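Local coordinates for conserved hypothetical protein (Pyrobaculum aerophilum, PDB 2GL0) that is of unknown function but binds adenosine and belongs to the adenosine-specific kinase family, so it probably acts on adenosine or a related nucleoside, at residues Ile23-Phe28 against Arg111-Thr116; Thr116-Lys121 against Val137-Ser142. All blocks are in the same frame, centred on the assembly; numbering follows the deposited sequence.

Interaction 1: Ile23-Phe28 against Arg111-Thr116; sequences IGQAHF and RIFAAT. With ADN (adenosine), chain G; ADN (adenosine), chain J; PO4 (phosphate ion), chain I.
Ile23 and Phe113 open an antiparallel ladder between strands 23-25 and 111-116, whose axes run at 170° to each other. Ile23 O receives Phe113 N at 2.8 Å and, weakly, Ala114 N, while Ile23 N gives a bond of 3.0 Å to Ala114 O. Two residues therefore face one, a classic beta bulge, and the register moves by one before Gly24. Beyond it Gln25 and Arg111 form a hydrogen-bonded pair: Gln25 N donates to Arg111 O at 3.0 Å, and Arg111 N returns a bond to Gln25 O. Between the bulge and that pair, Gly24 CA lies 4.1 Å from Ile112 CA in a non-hydrogen-bonded pair, where a beta carbon would collide with Arg111 O.

At the bulge the Phe113 side chain points toward the other strand. With CG anti to the carbonyl carbon (chi1 -64°), its ring brings CD2 to 3.6 Å from Gly24 CA.

Among the polar groups, Gln25 OE1 merely approaches Arg111 NH2, at 3.6 Å, amide and guanidinium turned 76° apart; Gln25 NE2 and Arg111 NE each bond weakly to Phe113 O of the second subunit. Phe113 CE1 lies over one guanidinium face, offset toward the rim, and a phosphate, probably from the crystallisation liquor, meets its edge in plane, Arg111 NH1 bonding O1 at 2.7 Å. Arg111 residues of two other subunits also bind this anion.

Strand 111-116 borders the five-stranded sheet next to 19-25; helix 100-104 packs on Ile112, while strands 120-128 and 131-139 meet Ile23, Phe113 and Ala114.

Interaction 2: Thr116-Lys121 against Val137-Ser142; sequences TANPLK and VVDGHS. With ADN (adenosine), chain J.
Thr116 and Asp139 meet from opposite directions at the tightly packed end of this contact. Thr116 OG1 donates to the syn lone pair of Asp139 OD1 at 3.1 Å, and the same hydroxyl accepts from Asn118 N at 2.9 Å, closing an ST turn. Placing OG1 opposite the backbone N about CA-CB (chi1 -161°) lets it serve both partners. Asn118 ND2 adds a weak bond to Asp139 OD1, its amide turned 60° from the carboxylate; the other oxygen, OD2, is bonded by His85 of the third subunit. An alanine in place of Thr116 would probably leave Asn118 N without its acceptor and Asp139 OD1 with just the weak amide bond here, so that the turn and carboxylate could shift.

Just past the Leu120/Asp139 pair Gly140 N donates to Pro119 O at 2.6 Å, while Lys121 and Val138 exchange bonds in both directions. Leu120 CD1 packs 3.9 Å from Val137 CB, on the side facing strands 19-25 and 111-116. Contact is looser toward the exposed Pro119, whose CB sits 4.2 Å from His141 CE1, at the edge of the imidazole. Lys121 bends away from Val138 to a salt bridge with Asp12.

The geometry is that of the open end of an antiparallel beta hairpin, 120-128 with 131-139, joined to an adenosine site: Ala117 N, inside the ST turn, donates to O3' of adenosine J at 2.9 Å.

Overall arrangement
The chain begins with strand 7-13 in the three-stranded sheet, then passes into 19-25 of the five-stranded one. Interaction 1 waits there for residues 111-116 and so closes a long loop of 82 residues holding three of the four helices and the other three strands of that sheet. Interaction 2 opens directly afterwards, sharing Thr116, and closes 15 residues, nearly all of them the remainder of the hairpin strands. The two are in series, neither nested nor crossed. Strand 111-116 thus returns the chain to the three-stranded sheet, and the sheets touch where Ala114 CB packs on Leu120 CD1 at 4.0 Å. Centres 15 Å apart, both contacts reach adenosine J and the third subunit.

Interaction 1: Ile23-Phe28 against Arg111-Thr116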
loop_
_atom_site.group_PDB
_atom_site.type_symbol
_atom_site.label_atom_id
_atom_site.label_comp_id
_atom_site.label_asym_id
_atom_site.label_seq_id
_atom_site.Cartn_x
_atom_site.Cartn_y
_atom_site.Cartn_z
ATOM N N ILE A 23 -13.275 -12.564 8.500
ATOM C CA ILE A 23 -13.411 -12.255 9.920
ATOM C C ILE A 23 -12.188 -11.508 10.436
ATOM O O ILE A 23 -11.110 -11.911 10.160
ATOM C CB ILE A 23 -13.667 -13.487 10.770
ATOM C CG1 ILE A 23 -14.833 -14.248 10.211
ATOM C CG2 ILE A 23 -13.933 -13.085 12.312
ATOM C CD1 ILE A 23 -15.280 -15.483 11.033
ATOM N N GLY A 24 -12.367 -10.439 11.205
ATOM C CA GLY A 24 -11.259 -9.646 11.604
ATOM C C GLY A 24 -11.452 -8.781 12.833
ATOM O O GLY A 24 -12.521 -8.818 13.456
ATOM N N GLN A 25 -10.388 -8.041 13.209
ATOM C CA GLN A 25 -10.472 -7.073 14.278
ATOM C C GLN A 25 -10.183 -5.589 13.865
ATOM O O GLN A 25 -9.255 -5.334 13.163
ATOM C CB GLN A 25 -9.514 -7.446 15.363
ATOM C CG GLN A 25 -9.938 -6.784 16.669
ATOM C CD GLN A 25 -8.981 -7.156 17.710
ATOM O OE1 GLN A 25 -8.881 -8.334 18.051
ATOM N NE2 GLN A 25 -8.136 -6.185 18.117
ATOM N N ALA A 26 -11.007 -4.625 14.336
ATOM C CA ALA A 26 -10.831 -3.224 14.044
ATOM C C ALA A 26 -10.939 -2.428 15.349
ATOM O O ALA A 26 -10.546 -2.897 16.397
ATOM C CB ALA A 26 -11.829 -2.770 13.071
ATOM N N HIS A 27 -11.485 -1.228 15.270
ATOM C CA HIS A 27 -11.697 -0.357 16.436
ATOM C C HIS A 27 -12.412 0.884 15.848
ATOM O O HIS A 27 -12.348 1.143 14.616
ATOM C CB HIS A 27 -10.383 0.074 17.110
ATOM C CG HIS A 27 -9.653 1.196 16.407
ATOM N ND1 HIS A 27 -8.951 1.025 15.226
ATOM C CD2 HIS A 27 -9.497 2.508 16.745
ATOM C CE1 HIS A 27 -8.417 2.184 14.853
ATOM N NE2 HIS A 27 -8.721 3.092 15.764
ATOM N N PHE A 28 -13.086 1.631 16.724
ATOM C CA PHE A 28 -13.824 2.830 16.363
ATOM C C PHE A 28 -15.027 2.431 15.515
ATOM O O PHE A 28 -14.974 1.463 14.735
ATOM C CB PHE A 28 -12.955 3.879 15.666
ATOM C CG PHE A 28 -13.650 5.220 15.477
ATOM C CD1 PHE A 28 -14.394 5.785 16.509
ATOM C CD2 PHE A 28 -13.560 5.913 14.255
ATOM C CE1 PHE A 28 -15.041 7.028 16.332
ATOM C CE2 PHE A 28 -14.172 7.157 14.079
ATOM C CZ PHE A 28 -14.928 7.709 15.107
ATOM N N ARG A 111 -6.274 -6.109 12.066
ATOM C CA ARG A 111 -5.882 -7.474 11.613
ATOM C C ARG A 111 -7.082 -8.272 11.017
ATOM O O ARG A 111 -8.214 -7.936 11.217
ATOM C CB ARG A 111 -5.314 -8.298 12.745
ATOM C CG ARG A 111 -6.246 -8.718 13.946
ATOM C CD ARG A 111 -5.240 -9.280 14.979
ATOM N NE ARG A 111 -5.693 -9.300 16.348
ATOM C CZ ARG A 111 -5.406 -10.315 17.189
ATOM N NH1 ARG A 111 -4.710 -11.372 16.789
ATOM N NH2 ARG A 111 -5.861 -10.295 18.429
ATOM N N ILE A 112 -6.760 -9.305 10.249
ATOM C CA ILE A 112 -7.720 -10.208 9.625
ATOM C C ILE A 112 -7.385 -11.655 10.158
ATOM O O ILE A 112 -6.223 -12.120 10.164
ATOM C CB ILE A 112 -7.789 -10.086 8.081
ATOM C CG1 ILE A 112 -8.032 -8.600 7.606
ATOM C CG2 ILE A 112 -9.019 -10.910 7.546
ATOM C CD1 ILE A 112 -7.617 -8.356 6.228
ATOM N N PHE A 113 -8.428 -12.305 10.644
ATOM C CA PHE A 113 -8.349 -13.656 11.111
ATOM C C PHE A 113 -8.462 -14.719 10.049
ATOM O O PHE A 113 -7.764 -15.734 10.125
ATOM C CB PHE A 113 -9.393 -13.881 12.251
ATOM C CG PHE A 113 -9.133 -13.041 13.490
ATOM C CD1 PHE A 113 -7.982 -13.232 14.221
ATOM C CD2 PHE A 113 -10.059 -12.124 13.918
ATOM C CE1 PHE A 113 -7.733 -12.450 15.345
ATOM C CE2 PHE A 113 -9.855 -11.348 15.019
ATOM C CZ PHE A 113 -8.639 -11.505 15.754
ATOM N N ALA A 114 -9.325 -14.530 9.059
ATOM C CA ALA A 114 -9.679 -15.678 8.138
ATOM C C ALA A 114 -10.326 -15.099 6.934
ATOM O O ALA A 114 -11.114 -14.139 7.092
ATOM C CB ALA A 114 -10.693 -16.726 8.793
ATOM N N ALA A 115 -10.040 -15.685 5.752
ATOM C CA ALA A 115 -10.856 -15.465 4.530
ATOM C C ALA A 115 -11.105 -16.761 3.837
ATOM O O ALA A 115 -10.168 -17.367 3.311
ATOM C CB ALA A 115 -10.232 -14.399 3.587
ATOM N N THR A 116 -12.363 -17.235 3.838
ATOM C CA THR A 116 -12.618 -18.631 3.433
ATOM C C THR A 116 -14.077 -18.976 3.232
ATOM O O THR A 116 -14.965 -18.196 3.591
ATOM C CB THR A 116 -11.940 -19.631 4.381
ATOM O OG1 THR A 116 -11.798 -20.948 3.758
ATOM C CG2 THR A 116 -12.681 -19.694 5.663
HETATM O "O5'" ADN G . -14.338 2.482 19.897
HETATM C "C5'" ADN G . -13.971 3.747 20.410
HETATM C "C4'" ADN G . -12.488 3.671 20.128
HETATM O "O4'" ADN G . -12.278 4.202 18.827
HETATM C "C3'" ADN G . -11.669 4.554 21.031
HETATM O "O3'" ADN G . -11.105 3.659 21.949
HETATM C "C2'" ADN G . -10.641 5.224 20.120
HETATM O "O2'" ADN G . -9.685 4.333 19.634
HETATM C "C1'" ADN G . -11.327 5.281 18.841
HETATM N N9 ADN G . -12.015 6.567 18.714
HETATM C C8 ADN G . -12.986 7.063 19.508
HETATM N N7 ADN G . -13.380 8.281 19.061
HETATM C C5 ADN G . -12.650 8.572 17.975
HETATM C C6 ADN G . -12.567 9.719 17.048
HETATM N N6 ADN G . -13.393 10.821 17.175
HETATM N N1 ADN G . -11.637 9.574 16.046
HETATM C C2 ADN G . -10.831 8.477 15.918
HETATM N N3 ADN G . -10.846 7.414 16.703
HETATM C C4 ADN G . -11.743 7.427 17.727
HETATM O "O5'" ADN J . -9.290 -22.878 -0.512
HETATM C "C5'" ADN J . -10.603 -22.582 -0.876
HETATM C "C4'" ADN J . -10.734 -21.115 -0.529
HETATM O "O4'" ADN J . -10.196 -20.304 -1.558
HETATM C "C3'" ADN J . -12.166 -21.012 -0.755
HETATM O "O3'" ADN J . -12.660 -21.377 0.502
HETATM C "C2'" ADN J . -12.411 -19.603 -1.256
HETATM O "O2'" ADN J . -12.434 -18.649 -0.199
HETATM C "C1'" ADN J . -11.165 -19.399 -2.091
HETATM N N9 ADN J . -11.378 -19.715 -3.533
HETATM C C8 ADN J . -11.771 -20.938 -4.038
HETATM N N7 ADN J . -11.890 -20.894 -5.403
HETATM C C5 ADN J . -11.572 -19.654 -5.832
HETATM C C6 ADN J . -11.498 -18.936 -7.167
HETATM N N6 ADN J . -11.785 -19.537 -8.374
HETATM N N1 ADN J . -11.133 -17.611 -7.136
HETATM C C2 ADN J . -10.855 -17.006 -5.961
HETATM N N3 ADN J . -10.887 -17.579 -4.746
HETATM C C4 ADN J . -11.244 -18.875 -4.587
HETATM P P PO4 I . -3.289 -11.916 13.677
HETATM O O1 PO4 I . -4.322 -12.655 14.492
HETATM O O2 PO4 I . -2.567 -10.945 14.566
HETATM O O3 PO4 I . -2.358 -12.922 13.064
HETATM O O4 PO4 I . -3.887 -11.152 12.542
#

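Interaction 2: Thr116-Lys121 against Val137-Ser142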
loop_
_atom_site.group_PDB
_atom_site.type_symbol
_atom_site.label_atom_id
_atom_site.label_comp_id
_atom_site.label_asym_id
_atom_site.label_seq_id
_atom_site.Cartn_x
_atom_site.Cartn_y
_atom_site.Cartn_z
ATOM N N THR A 116 -12.363 -17.235 3.838
ATOM C CA THR A 116 -12.618 -18.631 3.433
ATOM C C THR A 116 -14.077 -18.976 3.232
ATOM O O THR A 116 -14.965 -18.196 3.591
ATOM C CB THR A 116 -11.940 -19.631 4.381
ATOM O OG1 THR A 116 -11.798 -20.948 3.758
ATOM C CG2 THR A 116 -12.681 -19.694 5.663
ATOM N N ALA A 117 -14.272 -20.103 2.528
ATOM C CA ALA A 117 -15.529 -20.858 2.396
ATOM C C ALA A 117 -15.374 -22.275 2.995
ATOM O O ALA A 117 -16.278 -23.080 2.877
ATOM C CB ALA A 117 -15.903 -20.997 0.895
ATOM N N ASN A 118 -14.196 -22.620 3.528
ATOM C CA ASN A 118 -13.955 -23.941 4.170
ATOM C C ASN A 118 -14.723 -24.076 5.479
ATOM O O ASN A 118 -15.096 -23.012 6.088
ATOM C CB ASN A 118 -12.506 -24.057 4.522
ATOM C CG ASN A 118 -11.652 -24.269 3.313
ATOM O OD1 ASN A 118 -12.183 -24.545 2.251
ATOM N ND2 ASN A 118 -10.331 -24.112 3.444
ATOM N N PRO A 119 -14.988 -25.344 5.926
ATOM C CA PRO A 119 -15.423 -25.501 7.333
ATOM C C PRO A 119 -14.538 -24.622 8.165
ATOM O O PRO A 119 -13.289 -24.594 7.928
ATOM C CB PRO A 119 -15.213 -26.988 7.598
ATOM C CG PRO A 119 -15.654 -27.631 6.185
ATOM C CD PRO A 119 -14.960 -26.649 5.190
ATOM N N LEU A 120 -15.133 -23.870 9.091
ATOM C CA LEU A 120 -14.368 -22.864 9.819
ATOM C C LEU A 120 -14.816 -22.819 11.233
ATOM O O LEU A 120 -16.015 -22.750 11.484
ATOM C CB LEU A 120 -14.537 -21.459 9.181
ATOM C CG LEU A 120 -13.851 -20.230 9.825
ATOM C CD1 LEU A 120 -12.359 -20.201 9.820
ATOM C CD2 LEU A 120 -14.379 -18.939 9.157
ATOM N N LYS A 121 -13.843 -22.795 12.152
ATOM C CA LYS A 121 -14.091 -22.587 13.603
ATOM C C LYS A 121 -13.272 -21.400 14.182
ATOM O O LYS A 121 -12.056 -21.277 13.866
ATOM C CB LYS A 121 -13.804 -23.876 14.404
ATOM C CG LYS A 121 -14.749 -24.998 14.078
ATOM C CD LYS A 121 -14.944 -25.798 15.348
ATOM C CE LYS A 121 -15.473 -27.226 15.053
ATOM N NZ LYS A 121 -16.540 -27.224 13.985
ATOM N N VAL A 137 -8.410 -19.270 14.657
ATOM C CA VAL A 137 -9.378 -19.957 13.832
ATOM C C VAL A 137 -8.808 -21.304 13.440
ATOM O O VAL A 137 -7.608 -21.583 13.647
ATOM C CB VAL A 137 -9.815 -19.172 12.557
ATOM C CG1 VAL A 137 -10.480 -17.788 12.948
ATOM C CG2 VAL A 137 -8.630 -18.936 11.629
ATOM N N VAL A 138 -9.721 -22.171 12.975
ATOM C CA VAL A 138 -9.418 -23.486 12.451
ATOM C C VAL A 138 -10.053 -23.402 11.082
ATOM O O VAL A 138 -11.259 -23.446 10.951
ATOM C CB VAL A 138 -9.994 -24.586 13.325
ATOM C CG1 VAL A 138 -9.561 -25.839 12.789
ATOM C CG2 VAL A 138 -9.455 -24.461 14.807
ATOM N N ASP A 139 -9.231 -23.148 10.088
ATOM C CA ASP A 139 -9.699 -22.982 8.750
ATOM C C ASP A 139 -9.600 -24.290 7.868
ATOM O O ASP A 139 -8.498 -24.747 7.475
ATOM C CB ASP A 139 -8.950 -21.754 8.158
ATOM C CG ASP A 139 -9.428 -21.378 6.783
ATOM O OD1 ASP A 139 -10.297 -22.089 6.200
ATOM O OD2 ASP A 139 -8.961 -20.349 6.255
ATOM N N GLY A 140 -10.716 -24.926 7.547
ATOM C CA GLY A 140 -10.611 -26.283 6.900
ATOM C C GLY A 140 -9.723 -27.337 7.568
ATOM O O GLY A 140 -9.444 -27.241 8.779
ATOM N N HIS A 141 -9.275 -28.341 6.807
ATOM C CA HIS A 141 -8.618 -29.584 7.406
ATOM C C HIS A 141 -7.105 -29.666 7.231
ATOM O O HIS A 141 -6.550 -29.067 6.335
ATOM C CB HIS A 141 -9.290 -30.909 6.907
ATOM C CG HIS A 141 -10.747 -31.043 7.306
ATOM N ND1 HIS A 141 -11.685 -30.056 7.056
ATOM C CD2 HIS A 141 -11.397 -32.004 8.010
ATOM C CE1 HIS A 141 -12.853 -30.420 7.550
ATOM N NE2 HIS A 141 -12.708 -31.596 8.137
ATOM N N SER A 142 -6.430 -30.341 8.140
ATOM C CA SER A 142 -4.996 -30.490 8.084
ATOM C C SER A 142 -4.557 -31.339 6.836
ATOM O O SER A 142 -5.395 -32.020 6.231
ATOM C CB SER A 142 -4.553 -31.136 9.394
ATOM O OG SER A 142 -5.098 -32.429 9.449
HETATM O "O5'" ADN J . -9.290 -22.878 -0.512
HETATM C "C5'" ADN J . -10.603 -22.582 -0.876
HETATM C "C4'" ADN J . -10.734 -21.115 -0.529
HETATM O "O4'" ADN J . -10.196 -20.304 -1.558
HETATM C "C3'" ADN J . -12.166 -21.012 -0.755
HETATM O "O3'" ADN J . -12.660 -21.377 0.502
HETATM C "C2'" ADN J . -12.411 -19.603 -1.256
HETATM O "O2'" ADN J . -12.434 -18.649 -0.199
HETATM C "C1'" ADN J . -11.165 -19.399 -2.091
HETATM N N9 ADN J . -11.378 -19.715 -3.533
HETATM C C8 ADN J . -11.771 -20.938 -4.038
HETATM N N7 ADN J . -11.890 -20.894 -5.403
HETATM C C5 ADN J . -11.572 -19.654 -5.832
HETATM C C6 ADN J . -11.498 -18.936 -7.167
HETATM N N6 ADN J . -11.785 -19.537 -8.374
HETATM N N1 ADN J . -11.133 -17.611 -7.136
HETATM C C2 ADN J . -10.855 -17.006 -5.961
HETATM N N3 ADN J . -10.887 -17.579 -4.746
HETATM C C4 ADN J . -11.244 -18.875 -4.587
#